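Local coordinates for protein cysteine desulfurase (Fervidobacterium islandicum, PDB 6A6E) that probably catalyses the pyridoxal-phosphate-dependent removal of sulfur from L-cysteine, as a SufS-type cysteine desulfurase, leaving L-alanine and an enzyme-bound persulfide, at residues E364-A369 / L417-R422; R6-S11 / V315-N320; N63-V68 / L279-E284. One frame throughout, in Å; residues are numbered along the deposited sequence.

Overall arrangement
Contacts 1 and 2 belong to the same half of the molecule, their centres about 24 Å apart, and both involve the surroundings of helix 407-423. Contact 1 joins this helix to the end of helix 355-366, and R6 of contact 2 forms a salt bridge with D411 on it. Contact 1 is partly buried and apolar, built on an aromatic pair; contact 2, a surface contact, rests on a carboxylate that gathers polar groups. Contact 3, also at the surface, lies across the chain's centre from contact 1, about 50 Å between centres. It combines an aromatic pair with a water bridge, and its first loop meets the second subunit beside that subunit's active site.

Contact 1. Residues E364-A369 / L417-R422; sequences ENFGVA and LKYIRR
F366 and Y419 form an offset edge-to-face aromatic pair, the edge of the phenyl ring directed at the face of the tyrosine ring, with the planes inclined at 70°. Their centroids lie 5.4 Å apart. The pair joins helices 355-366 and 407-423 of what is probably the smaller domain of a fold type I PLP enzyme, which holds the six-stranded sheet with strand 368-373. The tight part is at the root of the tyrosine: F366 CZ comes to 3.5 Å from Y419 CB. F366 CE1 lies 3.8 Å from Y419 CG, which sits in the plane of the phenylalanine ring. With its CG anti to the carbonyl carbon (chi1 -64°), F366 reaches across to helix 407-423, while Y419 has CG anti to its backbone N. The backbones stay well separated, F366 CA and L417 CA being 9.7 Å apart, so the gap is bridged by side chains, chiefly these two. F366 is buried and also touches E415 of helix 407-423 and K32 of strand 32-36. Deeper in, I420 packs on I361 and L362, tying the same helices together. The solvent side is looser: Y419 is partly exposed, K418, R421 and R422 of its helix are exposed, and N365 ND2 stays 5.3 Å from Y419 OH. After F366, the positive phi of G367 turns the chain into strand 368-373. No hydrogen bond crosses between the segments, so the join relies on ring shape and apolar contact.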
ATOM      1  N   GLU A 364      10.456  26.024 -15.991  1.00 32.07           N
ATOM      2  CA  GLU A 364      10.965  25.980 -17.355  1.00 31.26           C
ATOM      3  C   GLU A 364      12.253  26.834 -17.480  1.00 30.90           C
ATOM      4  O   GLU A 364      13.252  26.385 -18.052  1.00 29.03           O
ATOM      5  CB  GLU A 364       9.896  26.424 -18.333  1.00 35.47           C
ATOM      6  CG  GLU A 364       9.965  25.637 -19.630  1.00 42.85           C
ATOM      7  CD  GLU A 364       9.300  26.380 -20.747  1.00 51.87           C
ATOM      8  OE1 GLU A 364      10.040  27.081 -21.469  1.00 54.93           O
ATOM      9  OE2 GLU A 364       8.042  26.276 -20.891  1.00 51.82           O
ATOM     10  N   ASN A 365      12.258  27.997 -16.855  1.00 29.93           N
ATOM     11  CA  ASN A 365      13.339  28.979 -17.040  1.00 33.73           C
ATOM     12  C   ASN A 365      14.370  28.974 -15.942  1.00 36.12           C
ATOM     13  O   ASN A 365      15.422  29.549 -16.150  1.00 34.70           O
ATOM     14  CB  ASN A 365      12.762  30.383 -17.216  1.00 35.81           C
ATOM     15  CG  ASN A 365      11.785  30.435 -18.397  1.00 42.90           C
ATOM     16  OD1 ASN A 365      10.571  30.326 -18.241  1.00 38.61           O
ATOM     17  ND2 ASN A 365      12.328  30.487 -19.590  1.00 51.60           N
ATOM     18  N   PHE A 366      14.103  28.331 -14.788  1.00 31.89           N
ATOM     19  CA  PHE A 366      15.110  28.271 -13.704  1.00 30.64           C
ATOM     20  C   PHE A 366      15.362  26.883 -13.111  1.00 28.60           C
ATOM     21  O   PHE A 366      16.168  26.748 -12.229  1.00 27.90           O
ATOM     22  CB  PHE A 366      14.745  29.216 -12.587  1.00 32.21           C
ATOM     23  CG  PHE A 366      14.763  30.634 -12.991  1.00 33.25           C
ATOM     24  CD1 PHE A 366      13.637  31.214 -13.594  1.00 34.17           C
ATOM     25  CD2 PHE A 366      15.892  31.403 -12.758  1.00 32.43           C
ATOM     26  CE1 PHE A 366      13.669  32.548 -13.991  1.00 36.70           C
ATOM     27  CE2 PHE A 366      15.935  32.724 -13.156  1.00 34.56           C
ATOM     28  CZ  PHE A 366      14.834  33.308 -13.768  1.00 34.97           C
ATOM     29  N   GLY A 367      14.696  25.859 -13.640  1.00 28.38           N
ATOM     30  CA  GLY A 367      14.861  24.464 -13.168  1.00 27.91           C
ATOM     31  C   GLY A 367      14.375  24.192 -11.727  1.00 24.88           C
ATOM     32  O   GLY A 367      14.700  23.157 -11.132  1.00 27.46           O
ATOM     33  N   VAL A 368      13.603  25.125 -11.203  1.00 22.79           N
ATOM     34  CA  VAL A 368      13.139  25.153  -9.839  1.00 24.07           C
ATOM     35  C   VAL A 368      11.741  24.481  -9.824  1.00 23.19           C
ATOM     36  O   VAL A 368      10.808  24.976 -10.484  1.00 19.23           O
ATOM     37  CB  VAL A 368      13.025  26.606  -9.351  1.00 22.08           C
ATOM     38  CG1 VAL A 368      12.370  26.711  -7.977  1.00 23.79           C
ATOM     39  CG2 VAL A 368      14.412  27.242  -9.278  1.00 25.37           C
ATOM     40  N   ALA A 369      11.632  23.410  -9.018  1.00 22.92           N
ATOM     41  CA  ALA A 369      10.384  22.670  -8.777  1.00 21.96           C
ATOM     42  C   ALA A 369       9.671  23.208  -7.576  1.00 20.18           C
ATOM     43  O   ALA A 369      10.204  23.152  -6.505  1.00 22.62           O
ATOM     44  CB  ALA A 369      10.698  21.172  -8.593  1.00 21.00           C
ATOM     45  N   LEU A 417      12.059  34.490  -8.812  1.00 24.81           N
ATOM     46  CA  LEU A 417      10.894  35.255  -8.508  1.00 28.09           C
ATOM     47  C   LEU A 417      11.058  36.726  -8.989  1.00 34.26           C
ATOM     48  O   LEU A 417      10.082  37.364  -9.405  1.00 32.66           O
ATOM     49  CB  LEU A 417      10.625  35.259  -6.987  1.00 30.74           C
ATOM     50  CG  LEU A 417      10.119  33.899  -6.417  1.00 31.55           C
ATOM     51  CD1 LEU A 417       9.901  33.938  -4.907  1.00 30.75           C
ATOM     52  CD2 LEU A 417       8.847  33.432  -7.097  1.00 30.25           C
ATOM     53  N   LYS A 418      12.268  37.266  -8.818  1.00 33.56           N
ATOM     54  CA  LYS A 418      12.547  38.650  -9.260  1.00 37.52           C
ATOM     55  C   LYS A 418      12.304  38.802 -10.739  1.00 35.80           C
ATOM     56  O   LYS A 418      11.679  39.779 -11.147  1.00 43.47           O
ATOM     57  CB  LYS A 418      13.980  39.013  -8.919  1.00 35.27           C
ATOM     58  CG  LYS A 418      14.052  39.393  -7.471  1.00 34.53           C
ATOM     59  CD  LYS A 418      15.487  39.529  -6.997  1.00 38.83           C
ATOM     60  CE  LYS A 418      15.503  40.280  -5.685  1.00 37.33           C
ATOM     61  NZ  LYS A 418      16.781  40.032  -5.009  1.00 41.60           N
ATOM     62  N   TYR A 419      12.823  37.830 -11.509  1.00 33.55           N
ATOM     63  CA  TYR A 419      12.611  37.702 -12.931  1.00 34.89           C
ATOM     64  C   TYR A 419      11.164  37.679 -13.300  1.00 38.73           C
ATOM     65  O   TYR A 419      10.760  38.285 -14.321  1.00 35.03           O
ATOM     66  CB  TYR A 419      13.258  36.423 -13.462  1.00 38.92           C
ATOM     67  CG  TYR A 419      13.039  36.220 -14.938  1.00 41.89           C
ATOM     68  CD1 TYR A 419      11.842  35.710 -15.420  1.00 42.89           C
ATOM     69  CD2 TYR A 419      14.032  36.570 -15.863  1.00 46.20           C
ATOM     70  CE1 TYR A 419      11.631  35.558 -16.772  1.00 45.64           C
ATOM     71  CE2 TYR A 419      13.837  36.409 -17.218  1.00 44.20           C
ATOM     72  CZ  TYR A 419      12.637  35.912 -17.658  1.00 48.59           C
ATOM     73  OH  TYR A 419      12.432  35.757 -18.996  1.00 54.52           O
ATOM     74  N   ILE A 420      10.378  36.911 -12.539  1.00 34.40           N
ATOM     75  CA  ILE A 420       8.942  36.790 -12.826  1.00 31.92           C
ATOM     76  C   ILE A 420       8.261  38.157 -12.583  1.00 32.76           C
ATOM     77  O   ILE A 420       7.342  38.535 -13.320  1.00 31.73           O
ATOM     78  CB  ILE A 420       8.238  35.647 -12.002  1.00 30.45           C
ATOM     79  CG1 ILE A 420       8.689  34.280 -12.514  1.00 31.06           C
ATOM     80  CG2 ILE A 420       6.714  35.751 -12.129  1.00 27.46           C
ATOM     81  CD1 ILE A 420       8.584  33.159 -11.525  1.00 34.24           C
ATOM     82  N   ARG A 421       8.672  38.881 -11.561  1.00 34.01           N
ATOM     83  CA  ARG A 421       8.084  40.225 -11.325  1.00 39.90           C
ATOM     84  C   ARG A 421       8.421  41.161 -12.502  1.00 39.72           C
ATOM     85  O   ARG A 421       7.548  41.736 -13.056  1.00 38.03           O
ATOM     86  CB  ARG A 421       8.570  40.848 -10.018  1.00 44.25           C
ATOM     87  CG  ARG A 421       7.676  42.021  -9.590  1.00 48.94           C
ATOM     88  CD  ARG A 421       8.415  43.149  -8.858  1.00 57.66           C
ATOM     89  NE  ARG A 421       9.686  43.567  -9.476  1.00 64.32           N
ATOM     90  CZ  ARG A 421       9.878  44.675 -10.219  1.00 75.93           C
ATOM     91  NH1 ARG A 421       8.883  45.535 -10.474  1.00 69.78           N
ATOM     92  NH2 ARG A 421      11.094  44.922 -10.728  1.00 75.43           N
ATOM     93  N   ARG A 422       9.690  41.222 -12.917  1.00 45.33           N
ATOM     94  CA  ARG A 422      10.121  42.063 -14.053  1.00 46.90           C
ATOM     95  C   ARG A 422       9.454  41.665 -15.362  1.00 48.35           C
ATOM     96  O   ARG A 422       9.208  42.539 -16.181  1.00 48.52           O
ATOM     97  CB  ARG A 422      11.645  42.009 -14.272  1.00 52.10           C
ATOM     98  CG  ARG A 422      12.527  42.646 -13.198  1.00 54.36           C
ATOM     99  CD  ARG A 422      13.962  42.910 -13.718  1.00 60.04           C
ATOM    100  NE  ARG A 422      14.649  41.684 -14.153  1.00 64.54           N
ATOM    101  CZ  ARG A 422      15.262  40.802 -13.340  1.00 69.53           C
ATOM    102  NH1 ARG A 422      15.308  41.002 -12.014  1.00 62.39           N
ATOM    103  NH2 ARG A 422      15.828  39.695 -13.848  1.00 59.97           N
TER

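Contact 2. Residues R6-S11 / V315-N320; sequences RSTVFS and VEELSN
S7 and E317 mark the closest approach of two very different backbones, their CA atoms 8.0 Å apart: 6-11 is an irregular loop leading into helix 12-20, whereas 315-320 is a regular helical piece within helix 308-327. This docks the N-terminal arm onto the smaller domain of a fold type I PLP enzyme, whose sheet also takes in strands from near the N-terminus. The link is the E317 carboxylate. CG of E317 stands between the backbone N and the carbonyl carbon (chi1 90°), and from there the chain extends to the loop. E317 OE2 accepts a hydrogen bond of 2.8 Å from S7 OG through its syn lone pair, and H314 ND1, one turn back on the helix, binds the same oxygen. E317 OE1 faces T8 N, but its position is less certain, which leaves that bond doubtful. S7 OG in turn receives weak bonds from V9 N and, at 3.3 Å, from F10 N, the first in the i to i+2 pattern of an ST turn, so the hydroxyl that binds the helix also lends the loop weak internal bonds. With an alanine in place of E317, the S7 hydroxyl and H314 would probably be left without their common acceptor, and the loop less firmly fixed at S7. A water donates to R6 O and, more weakly, to E317 OE2, 2.9 Å away.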
ATOM      1  N   ARG A   6      27.873  26.927   2.917  1.00 56.20           N
ATOM      2  CA  ARG A   6      27.210  27.839   3.847  1.00 54.93           C
ATOM      3  C   ARG A   6      26.350  27.115   4.899  1.00 56.08           C
ATOM      4  O   ARG A   6      25.270  27.577   5.258  1.00 50.79           O
ATOM      5  CB  ARG A   6      26.427  28.924   3.096  1.00 53.55           C
ATOM      6  CG  ARG A   6      27.261  29.662   2.052  1.00 54.20           C
ATOM      7  CD  ARG A   6      26.435  30.217   0.889  1.00 53.47           C
ATOM      8  NE  ARG A   6      25.501  31.240   1.356  1.00 51.19           N
ATOM      9  CZ  ARG A   6      24.539  31.784   0.624  1.00 49.43           C
ATOM     10  NH1 ARG A   6      24.344  31.406  -0.646  1.00 50.80           N
ATOM     11  NH2 ARG A   6      23.741  32.682   1.185  1.00 50.63           N
ATOM     12  N   SER A   7      26.874  25.998   5.414  1.00 57.30           N
ATOM     13  CA  SER A   7      26.224  25.217   6.486  1.00 53.98           C
ATOM     14  C   SER A   7      26.927  25.414   7.848  1.00 51.52           C
ATOM     15  O   SER A   7      28.147  25.294   7.960  1.00 44.48           O
ATOM     16  CB  SER A   7      26.241  23.723   6.119  1.00 49.69           C
ATOM     17  OG  SER A   7      25.219  23.010   6.781  1.00 50.55           O
ATOM     18  N   THR A   8      26.160  25.680   8.889  1.00 49.02           N
ATOM     19  CA  THR A   8      26.697  25.641  10.246  1.00 49.35           C
ATOM     20  C   THR A   8      26.734  24.168  10.789  1.00 48.39           C
ATOM     21  O   THR A   8      27.227  23.911  11.874  1.00 48.52           O
ATOM     22  CB  THR A   8      25.864  26.587  11.169  1.00 52.39           C
ATOM     23  OG1 THR A   8      26.625  26.897  12.335  1.00 68.94           O
ATOM     24  CG2 THR A   8      24.535  25.997  11.632  1.00 49.86           C
ATOM     25  N   VAL A   9      26.216  23.210  10.013  1.00 46.83           N
ATOM     26  CA  VAL A   9      25.903  21.867  10.511  1.00 39.51           C
ATOM     27  C   VAL A   9      26.833  20.829   9.915  1.00 36.86           C
ATOM     28  O   VAL A   9      27.298  19.974  10.636  1.00 33.61           O
ATOM     29  CB  VAL A   9      24.443  21.483  10.145  1.00 39.26           C
ATOM     30  CG1 VAL A   9      24.144  20.023  10.479  1.00 35.79           C
ATOM     31  CG2 VAL A   9      23.451  22.431  10.829  1.00 39.67           C
ATOM     32  N   PHE A  10      27.040  20.882   8.592  1.00 36.33           N
ATOM     33  CA  PHE A  10      27.773  19.865   7.876  1.00 39.83           C
ATOM     34  C   PHE A  10      29.042  20.479   7.294  1.00 42.94           C
ATOM     35  O   PHE A  10      28.988  21.585   6.788  1.00 40.17           O
ATOM     36  CB  PHE A  10      26.954  19.346   6.667  1.00 42.17           C
ATOM     37  CG  PHE A  10      25.750  18.535   7.034  1.00 36.91           C
ATOM     38  CD1 PHE A  10      25.877  17.408   7.796  1.00 38.93           C
ATOM     39  CD2 PHE A  10      24.506  18.879   6.566  1.00 37.85           C
ATOM     40  CE1 PHE A  10      24.766  16.631   8.127  1.00 38.30           C
ATOM     41  CE2 PHE A  10      23.380  18.139   6.907  1.00 37.31           C
ATOM     42  CZ  PHE A  10      23.517  17.000   7.687  1.00 35.65           C
ATOM     43  N   SER A  11      30.145  19.732   7.293  1.00 43.59           N
ATOM     44  CA  SER A  11      31.358  20.123   6.586  1.00 45.20           C
ATOM     45  C   SER A  11      31.081  20.153   5.089  1.00 45.30           C
ATOM     46  O   SER A  11      30.079  19.615   4.620  1.00 44.33           O
ATOM     47  CB  SER A  11      32.473  19.115   6.902  1.00 43.22           C
ATOM     48  OG  SER A  11      32.178  17.803   6.431  1.00 42.45           O
ATOM     49  N   VAL A 315      17.861  21.464   8.157  1.00 26.52           N
ATOM     50  CA  VAL A 315      16.562  21.907   7.684  1.00 29.04           C
ATOM     51  C   VAL A 315      16.092  23.190   8.389  1.00 29.16           C
ATOM     52  O   VAL A 315      15.533  24.068   7.766  1.00 25.93           O
ATOM     53  CB  VAL A 315      15.479  20.791   7.814  1.00 28.12           C
ATOM     54  CG1 VAL A 315      14.168  21.327   7.323  1.00 32.50           C
ATOM     55  CG2 VAL A 315      15.815  19.620   6.918  1.00 27.95           C
ATOM     56  N   GLU A 316      16.353  23.287   9.687  1.00 31.72           N
ATOM     57  CA  GLU A 316      16.065  24.483  10.445  1.00 37.05           C
ATOM     58  C   GLU A 316      16.795  25.705   9.875  1.00 30.26           C
ATOM     59  O   GLU A 316      16.189  26.735   9.662  1.00 26.64           O
ATOM     60  CB  GLU A 316      16.435  24.248  11.910  1.00 42.49           C
ATOM     61  CG  GLU A 316      16.104  25.359  12.869  1.00 52.06           C
ATOM     62  CD  GLU A 316      16.052  24.836  14.299  1.00 66.70           C
ATOM     63  OE1 GLU A 316      17.116  24.404  14.811  1.00 73.18           O
ATOM     64  OE2 GLU A 316      14.955  24.829  14.905  1.00 78.17           O
ATOM     65  N   GLU A 317      18.061  25.579   9.564  1.00 28.84           N
ATOM     66  CA  GLU A 317      18.805  26.741   9.061  1.00 33.66           C
ATOM     67  C   GLU A 317      18.358  27.075   7.630  1.00 32.79           C
ATOM     68  O   GLU A 317      18.254  28.244   7.255  1.00 27.55           O
ATOM     69  CB  GLU A 317      20.338  26.553   9.189  1.00 35.78           C
ATOM     70  CG  GLU A 317      21.022  25.904   7.996  1.00 48.20           C
ATOM     71  CD  GLU A 317      22.462  25.421   8.283  1.00 56.70           C
ATOM     72  OE1 GLU A 317      23.072  26.015   9.234  1.00 48.07           O
ATOM     73  OE2 GLU A 317      22.945  24.461   7.550  1.00 53.50           O
ATOM     74  N   LEU A 318      18.046  26.061   6.824  1.00 29.86           N
ATOM     75  CA  LEU A 318      17.512  26.340   5.509  1.00 28.91           C
ATOM     76  C   LEU A 318      16.194  27.063   5.603  1.00 28.21           C
ATOM     77  O   LEU A 318      15.963  27.967   4.840  1.00 29.49           O
ATOM     78  CB  LEU A 318      17.281  25.067   4.708  1.00 30.28           C
ATOM     79  CG  LEU A 318      18.494  24.362   4.201  1.00 29.94           C
ATOM     80  CD1 LEU A 318      18.036  23.046   3.583  1.00 31.40           C
ATOM     81  CD2 LEU A 318      19.191  25.248   3.180  1.00 28.91           C
ATOM     82  N   SER A 319      15.341  26.630   6.523  1.00 27.91           N
ATOM     83  CA  SER A 319      14.028  27.226   6.716  1.00 28.94           C
ATOM     84  C   SER A 319      14.094  28.684   7.110  1.00 29.07           C
ATOM     85  O   SER A 319      13.290  29.499   6.607  1.00 27.39           O
ATOM     86  CB  SER A 319      13.205  26.513   7.798  1.00 28.63           C
ATOM     87  OG  SER A 319      13.043  25.146   7.516  1.00 33.48           O
ATOM     88  N   ASN A 320      14.969  29.000   8.067  1.00 27.51           N
ATOM     89  CA  ASN A 320      15.163  30.379   8.503  1.00 28.63           C
ATOM     90  C   ASN A 320      15.643  31.241   7.360  1.00 25.44           C
ATOM     91  O   ASN A 320      15.097  32.279   7.141  1.00 25.58           O
ATOM     92  CB  ASN A 320      16.129  30.466   9.656  1.00 30.32           C
ATOM     93  CG  ASN A 320      15.601  29.757  10.883  1.00 34.14           C
ATOM     94  OD1 ASN A 320      14.410  29.552  11.030  1.00 44.73           O
ATOM     95  ND2 ASN A 320      16.481  29.370  11.757  1.00 34.89           N
TER
HETATM   96  O   HOH W   1      22.832  25.834   4.984  1.00 46.13           O

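Contact 3. Residues N63-V68 / L279-E284; sequences NIHRAV and LPYRFE
H65 and Y281 supply the direct contact between loop 63-68 and the 3-10 turn at 281-282, meeting obliquely with their ring planes at 72°. The centroids are 5.4 Å apart. The nearest atoms are H65 CE1 and Y281 CE1, at 3.9 Å, so one carbon of each ring does most of the touching. In each residue CG is anti to the carbonyl carbon (chi1 -48° for H65), which sends both rings into the space between the two segments. Each ring is backed by the residue before it. I64 CG1 lies 3.8 Å above one face of the imidazole, toward its rim. P280 CD, after a cis peptide bond, sits 4.0 Å over the centre of the tyrosine ring.

The polar link is indirect. A water lying in the plane of the imidazole is 2.9 Å from H65 NE2 and donates to E284 OE1. Because E284 is fixed by a salt bridge to R83 and by hydrogen bonds from Y79 and the backbone N of F99, the water is held by a carboxylate that is itself anchored. On its other nitrogen, ND1, H65 bonds a citrate that probably came from the crystallisation liquor.

Across the dimer interface the first loop makes further bonds. The carbonyl oxygens of N63 and R66 accept hydrogen bonds from R371 of the second subunit, while N63 packs on H235 there, which lines the PLP pocket, and R66 on its persulfide-bearing cysteine. This is consistent with the shared active site of dimeric fold type I PLP enzymes, in which a loop of one subunit borders the pocket of the other.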
ATOM      1  N   ASN A  63       7.279 -14.352   0.568  1.00 15.51           N
ATOM      2  CA  ASN A  63       6.230 -13.875   1.459  1.00 16.64           C
ATOM      3  C   ASN A  63       6.614 -14.274   2.874  1.00 17.70           C
ATOM      4  O   ASN A  63       7.379 -15.222   3.091  1.00 20.29           O
ATOM      5  CB  ASN A  63       4.851 -14.393   1.070  1.00 15.99           C
ATOM      6  CG  ASN A  63       3.743 -13.388   1.464  1.00 16.39           C
ATOM      7  OD1 ASN A  63       3.922 -12.586   2.437  1.00 14.20           O
ATOM      8  ND2 ASN A  63       2.622 -13.399   0.727  1.00 14.98           N
ATOM      9  N   ILE A  64       6.094 -13.557   3.837  1.00 16.41           N
ATOM     10  CA  ILE A  64       6.618 -13.627   5.173  1.00 16.16           C
ATOM     11  C   ILE A  64       5.639 -14.238   6.186  1.00 17.75           C
ATOM     12  O   ILE A  64       4.460 -14.354   5.911  1.00 16.38           O
ATOM     13  CB  ILE A  64       6.959 -12.215   5.638  1.00 16.37           C
ATOM     14  CG1 ILE A  64       5.789 -11.239   5.513  1.00 16.67           C
ATOM     15  CG2 ILE A  64       8.121 -11.693   4.850  1.00 17.73           C
ATOM     16  CD1 ILE A  64       6.105  -9.952   6.294  1.00 18.34           C
ATOM     17  N   HIS A  65       6.127 -14.509   7.371  1.00 19.12           N
ATOM     18  CA  HIS A  65       5.406 -15.221   8.463  1.00 23.42           C
ATOM     19  C   HIS A  65       5.256 -16.730   8.077  1.00 25.85           C
ATOM     20  O   HIS A  65       5.356 -17.082   6.909  1.00 24.71           O
ATOM     21  CB  HIS A  65       4.028 -14.582   8.849  1.00 21.94           C
ATOM     22  CG  HIS A  65       4.083 -13.106   9.061  1.00 21.13           C
ATOM     23  ND1 HIS A  65       4.941 -12.526   9.972  1.00 22.53           N
ATOM     24  CD2 HIS A  65       3.428 -12.079   8.456  1.00 19.56           C
ATOM     25  CE1 HIS A  65       4.828 -11.212   9.917  1.00 21.30           C
ATOM     26  NE2 HIS A  65       3.894 -10.912   9.032  1.00 20.15           N
ATOM     27  N   ARG A  66       5.057 -17.594   9.066  1.00 32.93           N
ATOM     28  CA  ARG A  66       4.928 -19.074   8.822  1.00 34.21           C
ATOM     29  C   ARG A  66       6.086 -19.516   7.960  1.00 27.53           C
ATOM     30  O   ARG A  66       5.899 -20.165   6.910  1.00 33.77           O
ATOM     31  CB  ARG A  66       3.588 -19.442   8.103  1.00 38.49           C
ATOM     32  CG  ARG A  66       2.318 -19.376   8.968  1.00 44.94           C
ATOM     33  CD  ARG A  66       1.004 -19.491   8.139  1.00 46.64           C
ATOM     34  NE  ARG A  66       0.576 -18.214   7.517  1.00 48.45           N
ATOM     35  CZ  ARG A  66       0.237 -17.111   8.210  1.00 54.00           C
ATOM     36  NH1 ARG A  66       0.245 -17.121   9.535  1.00 55.17           N
ATOM     37  NH2 ARG A  66      -0.113 -15.985   7.595  1.00 52.38           N
ATOM     38  N   ALA A  67       7.272 -19.072   8.329  1.00 24.87           N
ATOM     39  CA  ALA A  67       8.402 -19.149   7.410  1.00 24.93           C
ATOM     40  C   ALA A  67       9.094 -20.480   7.666  1.00 28.28           C
ATOM     41  O   ALA A  67       9.557 -20.702   8.770  1.00 28.27           O
ATOM     42  CB  ALA A  67       9.384 -18.032   7.687  1.00 25.50           C
ATOM     43  N   VAL A  68       9.138 -21.378   6.707  1.00 26.27           N
ATOM     44  CA  VAL A  68       9.946 -22.536   6.912  1.00 27.24           C
ATOM     45  C   VAL A  68      11.129 -22.554   5.954  1.00 29.23           C
ATOM     46  O   VAL A  68      12.274 -22.831   6.348  1.00 33.83           O
ATOM     47  CB  VAL A  68       9.114 -23.800   6.904  1.00 32.35           C
ATOM     48  CG1 VAL A  68      10.034 -25.049   6.981  1.00 35.09           C
ATOM     49  CG2 VAL A  68       8.163 -23.728   8.104  1.00 32.52           C
ATOM     50  N   LEU A 279      -0.848  -8.260  18.849  1.00 21.79           N
ATOM     51  CA  LEU A 279      -0.259  -7.016  18.307  1.00 22.56           C
ATOM     52  C   LEU A 279       1.125  -7.328  17.834  1.00 19.09           C
ATOM     53  O   LEU A 279       1.789  -8.134  18.453  1.00 20.51           O
ATOM     54  CB  LEU A 279      -0.121  -5.920  19.384  1.00 24.46           C
ATOM     55  CG  LEU A 279      -1.401  -5.373  20.028  1.00 29.29           C
ATOM     56  CD1 LEU A 279      -1.115  -4.160  20.903  1.00 30.38           C
ATOM     57  CD2 LEU A 279      -2.434  -5.013  19.023  1.00 31.23           C
ATOM     58  N   PRO A 280       1.616  -6.712  16.765  1.00 18.57           N
ATOM     59  CA  PRO A 280       0.944  -5.730  15.893  1.00 17.84           C
ATOM     60  C   PRO A 280       0.153  -6.351  14.735  1.00 16.94           C
ATOM     61  O   PRO A 280      -0.532  -5.654  13.972  1.00 13.92           O
ATOM     62  CB  PRO A 280       2.143  -5.000  15.269  1.00 18.87           C
ATOM     63  CG  PRO A 280       3.237  -6.030  15.187  1.00 19.02           C
ATOM     64  CD  PRO A 280       3.040  -6.879  16.427  1.00 20.04           C
ATOM     65  N   TYR A 281       0.249  -7.664  14.634  1.00 17.47           N
ATOM     66  CA  TYR A 281      -0.205  -8.444  13.474  1.00 18.27           C
ATOM     67  C   TYR A 281      -1.705  -8.376  13.302  1.00 19.34           C
ATOM     68  O   TYR A 281      -2.240  -8.482  12.176  1.00 16.75           O
ATOM     69  CB  TYR A 281       0.243  -9.908  13.622  1.00 19.50           C
ATOM     70  CG  TYR A 281       1.710 -10.098  13.976  1.00 22.67           C
ATOM     71  CD1 TYR A 281       2.737  -9.612  13.135  1.00 24.55           C
ATOM     72  CD2 TYR A 281       2.084 -10.738  15.154  1.00 26.84           C
ATOM     73  CE1 TYR A 281       4.054  -9.753  13.490  1.00 23.69           C
ATOM     74  CE2 TYR A 281       3.421 -10.895  15.494  1.00 27.84           C
ATOM     75  CZ  TYR A 281       4.382 -10.412  14.652  1.00 28.07           C
ATOM     76  OH  TYR A 281       5.680 -10.592  15.014  1.00 39.35           O
ATOM     77  N   ARG A 282      -2.401  -8.194  14.418  1.00 17.17           N
ATOM     78  CA  ARG A 282      -3.826  -7.878  14.392  1.00 18.12           C
ATOM     79  C   ARG A 282      -4.275  -6.813  13.396  1.00 16.65           C
ATOM     80  O   ARG A 282      -5.440  -6.857  12.903  1.00 15.49           O
ATOM     81  CB  ARG A 282      -4.259  -7.451  15.798  1.00 21.31           C
ATOM     82  CG  ARG A 282      -5.700  -7.059  15.933  1.00 25.08           C
ATOM     83  CD  ARG A 282      -6.024  -6.690  17.399  1.00 32.18           C
ATOM     84  NE  ARG A 282      -5.771  -7.870  18.171  1.00 42.37           N
ATOM     85  CZ  ARG A 282      -5.747  -7.942  19.494  1.00 52.92           C
ATOM     86  NH1 ARG A 282      -5.973  -6.866  20.269  1.00 55.90           N
ATOM     87  NH2 ARG A 282      -5.473  -9.125  20.027  1.00 46.45           N
ATOM     88  N   PHE A 283      -3.409  -5.828  13.141  1.00 14.48           N
ATOM     89  CA  PHE A 283      -3.761  -4.691  12.320  1.00 15.94           C
ATOM     90  C   PHE A 283      -3.065  -4.664  10.960  1.00 16.85           C
ATOM     91  O   PHE A 283      -3.127  -3.644  10.272  1.00 17.33           O
ATOM     92  CB  PHE A 283      -3.510  -3.384  13.074  1.00 15.72           C
ATOM     93  CG  PHE A 283      -4.295  -3.295  14.349  1.00 17.64           C
ATOM     94  CD1 PHE A 283      -5.646  -3.174  14.295  1.00 19.04           C
ATOM     95  CD2 PHE A 283      -3.692  -3.454  15.573  1.00 18.97           C
ATOM     96  CE1 PHE A 283      -6.404  -3.129  15.426  1.00 22.70           C
ATOM     97  CE2 PHE A 283      -4.444  -3.411  16.744  1.00 21.43           C
ATOM     98  CZ  PHE A 283      -5.816  -3.253  16.669  1.00 21.03           C
ATOM     99  N   GLU A 284      -2.467  -5.796  10.590  1.00 15.49           N
ATOM    100  CA  GLU A 284      -1.892  -6.047   9.249  1.00 15.61           C
ATOM    101  C   GLU A 284      -2.586  -7.181   8.487  1.00 15.46           C
ATOM    102  O   GLU A 284      -2.316  -8.315   8.718  1.00 16.13           O
ATOM    103  CB  GLU A 284      -0.376  -6.300   9.363  1.00 16.02           C
ATOM    104  CG  GLU A 284       0.345  -5.012   9.826  1.00 16.87           C
ATOM    105  CD  GLU A 284       1.869  -5.091  10.026  1.00 18.01           C
ATOM    106  OE1 GLU A 284       2.519  -6.117   9.659  1.00 17.24           O
ATOM    107  OE2 GLU A 284       2.430  -4.057  10.475  1.00 14.98           O
TER
HETATM  108  O   HOH W   2       2.350  -8.620   8.264  1.00 18.37           O